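Local coordinates for probable transcriptional regulator (Pseudomonas aeruginosa, PDB 2HR3), which probably binds DNA through a winged helix-turn-helix domain and regulates transcription as a member of the MarR family, at residues G49-P53 / S54-A58. Residues are numbered along the deposited sequence; the frame is centred on the assembly and turned at random.
Sequences GDVTP and SELAA
T52 is the N-cap of helix 53-59, its OG1 accepting the amide N-H of E55 at 3.3 Å from E55 N. The N-H...O angle of 144° makes this a moderately bent bond to a first-turn N-H. The rotation about the first side-chain bond (chi1 45°) sets OG1 between the backbone N and carbonyl carbon of T52, and from there it also touches E55 CB at 3.3 Å. The same N-H leans weakly on T52 O, its angle being just 124°. L56 N reaches T52 O at 3.2 Å in a straighter bond. The following helical bond, A57 N to P53 O at 2.7 Å, lies one residue further along. P53 suits the first helical turn, where its missing N-H costs no bond.

The E55 chain runs extended, and its OE1 comes 4.1 Å from V51 CG1, the two side chains crossing nearly at right angles. On the buried side V51 CG2 approaches L56 CG at 4.5 Å, a loose apolar contact.

Further out, backbone hydrogen bonds tie V51 to V94 of strand 93-96, and G49 O bonds to S95 OG, fastening the loop to the strand. L56 packs against V94, against A43 and I44 of helix 32-46, and against L67 and L71 of helix 64-76. The cap stands at the start of the short helix of the MarR-type winged helix-turn-helix that precedes helix 64-76, the probable recognition helix, with helices 32-46 and 64-76 and strand 93-96 around L56.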
ATOM      1  N   GLY A  49      -0.667  16.488   9.749  1.00 69.05           N
ATOM      2  CA  GLY A  49      -0.462  17.632   8.922  1.00 69.34           C
ATOM      3  C   GLY A  49       0.533  18.682   9.354  1.00 70.18           C
ATOM      4  O   GLY A  49       0.572  19.715   8.666  1.00 71.41           O
ATOM      5  N   ASP A  50       1.290  18.495  10.464  1.00 69.82           N
ATOM      6  CA  ASP A  50       2.366  19.452  10.812  1.00 69.46           C
ATOM      7  C   ASP A  50       3.635  18.753  11.290  1.00 67.71           C
ATOM      8  O   ASP A  50       3.997  18.816  12.460  1.00 68.50           O
ATOM      9  CB  ASP A  50       1.884  20.467  11.834  1.00 70.33           C
ATOM     10  CG  ASP A  50       3.016  21.341  12.378  1.00 74.35           C
ATOM     11  OD1 ASP A  50       3.737  21.943  11.542  1.00 78.89           O
ATOM     12  OD2 ASP A  50       3.175  21.422  13.634  1.00 75.83           O
ATOM     13  N   VAL A  51       4.373  18.219  10.323  1.00 65.42           N
ATOM     14  CA  VAL A  51       5.311  17.134  10.504  1.00 62.74           C
ATOM     15  C   VAL A  51       6.706  17.424   9.988  1.00 59.99           C
ATOM     16  O   VAL A  51       6.889  18.096   8.997  1.00 57.45           O
ATOM     17  CB  VAL A  51       4.782  15.847   9.734  1.00 63.81           C
ATOM     18  CG1 VAL A  51       3.621  15.189  10.488  1.00 64.96           C
ATOM     19  CG2 VAL A  51       4.308  16.172   8.288  1.00 63.59           C
ATOM     20  N   THR A  52       7.708  16.863  10.663  1.00 59.08           N
ATOM     21  CA  THR A  52       9.090  16.945  10.207  1.00 57.64           C
ATOM     22  C   THR A  52       9.252  16.036   8.990  1.00 57.94           C
ATOM     23  O   THR A  52       8.637  14.947   8.908  1.00 57.74           O
ATOM     24  CB  THR A  52      10.169  16.520  11.325  1.00 56.96           C
ATOM     25  OG1 THR A  52       9.759  15.325  11.990  1.00 53.97           O
ATOM     26  CG2 THR A  52      10.349  17.590  12.390  1.00 56.02           C
ATOM     27  N   PRO A  53      10.115  16.442   8.065  1.00 57.84           N
ATOM     28  CA  PRO A  53      10.568  15.514   7.058  1.00 58.13           C
ATOM     29  C   PRO A  53      10.909  14.123   7.582  1.00 59.17           C
ATOM     30  O   PRO A  53      10.470  13.109   6.958  1.00 60.36           O
ATOM     31  CB  PRO A  53      11.800  16.211   6.494  1.00 57.75           C
ATOM     32  CG  PRO A  53      11.376  17.686   6.555  1.00 58.36           C
ATOM     33  CD  PRO A  53      10.704  17.784   7.882  1.00 57.82           C
ATOM     34  N   SER A  54      11.691  14.079   8.671  1.00 59.47           N
ATOM     35  CA  SER A  54      12.115  12.845   9.357  1.00 60.04           C
ATOM     36  C   SER A  54      10.981  11.939   9.790  1.00 59.57           C
ATOM     37  O   SER A  54      11.042  10.759   9.643  1.00 59.40           O
ATOM     38  CB  SER A  54      12.895  13.199  10.615  1.00 60.23           C
ATOM     39  OG  SER A  54      14.246  13.493  10.314  1.00 64.41           O
ATOM     40  N   GLU A  55       9.950  12.502  10.362  1.00 60.36           N
ATOM     41  CA  GLU A  55       8.904  11.691  10.874  1.00 61.94           C
ATOM     42  C   GLU A  55       8.155  11.042   9.732  1.00 63.51           C
ATOM     43  O   GLU A  55       7.687   9.906   9.833  1.00 63.45           O
ATOM     44  CB  GLU A  55       7.956  12.543  11.696  1.00 62.88           C
ATOM     45  CG  GLU A  55       6.869  11.747  12.363  1.00 65.81           C
ATOM     46  CD  GLU A  55       5.869  12.628  13.039  1.00 71.77           C
ATOM     47  OE1 GLU A  55       6.215  13.842  13.301  1.00 73.78           O
ATOM     48  OE2 GLU A  55       4.742  12.089  13.282  1.00 72.06           O
ATOM     49  N   LEU A  56       8.047  11.810   8.650  1.00 64.00           N
ATOM     50  CA  LEU A  56       7.400  11.439   7.437  1.00 63.26           C
ATOM     51  C   LEU A  56       8.197  10.342   6.731  1.00 63.66           C
ATOM     52  O   LEU A  56       7.611   9.325   6.315  1.00 62.12           O
ATOM     53  CB  LEU A  56       7.401  12.664   6.538  1.00 63.87           C
ATOM     54  CG  LEU A  56       6.219  13.067   5.675  1.00 62.13           C
ATOM     55  CD1 LEU A  56       6.719  14.277   4.813  1.00 60.28           C
ATOM     56  CD2 LEU A  56       5.785  11.935   4.875  1.00 60.23           C
ATOM     57  N   ALA A  57       9.501  10.577   6.530  1.00 62.80           N
ATOM     58  CA  ALA A  57      10.350   9.539   5.989  1.00 63.85           C
ATOM     59  C   ALA A  57      10.179   8.219   6.798  1.00 65.53           C
ATOM     60  O   ALA A  57       9.933   7.151   6.205  1.00 66.47           O
ATOM     61  CB  ALA A  57      11.739   9.946   5.994  1.00 63.64           C
ATOM     62  N   ALA A  58      10.238   8.299   8.127  1.00 65.40           N
ATOM     63  CA  ALA A  58      10.143   7.119   8.940  1.00 66.24           C
ATOM     64  C   ALA A  58       8.834   6.380   8.763  1.00 67.02           C
ATOM     65  O   ALA A  58       8.835   5.162   8.654  1.00 68.13           O
ATOM     66  CB  ALA A  58      10.344   7.459  10.431  1.00 66.49           C
TER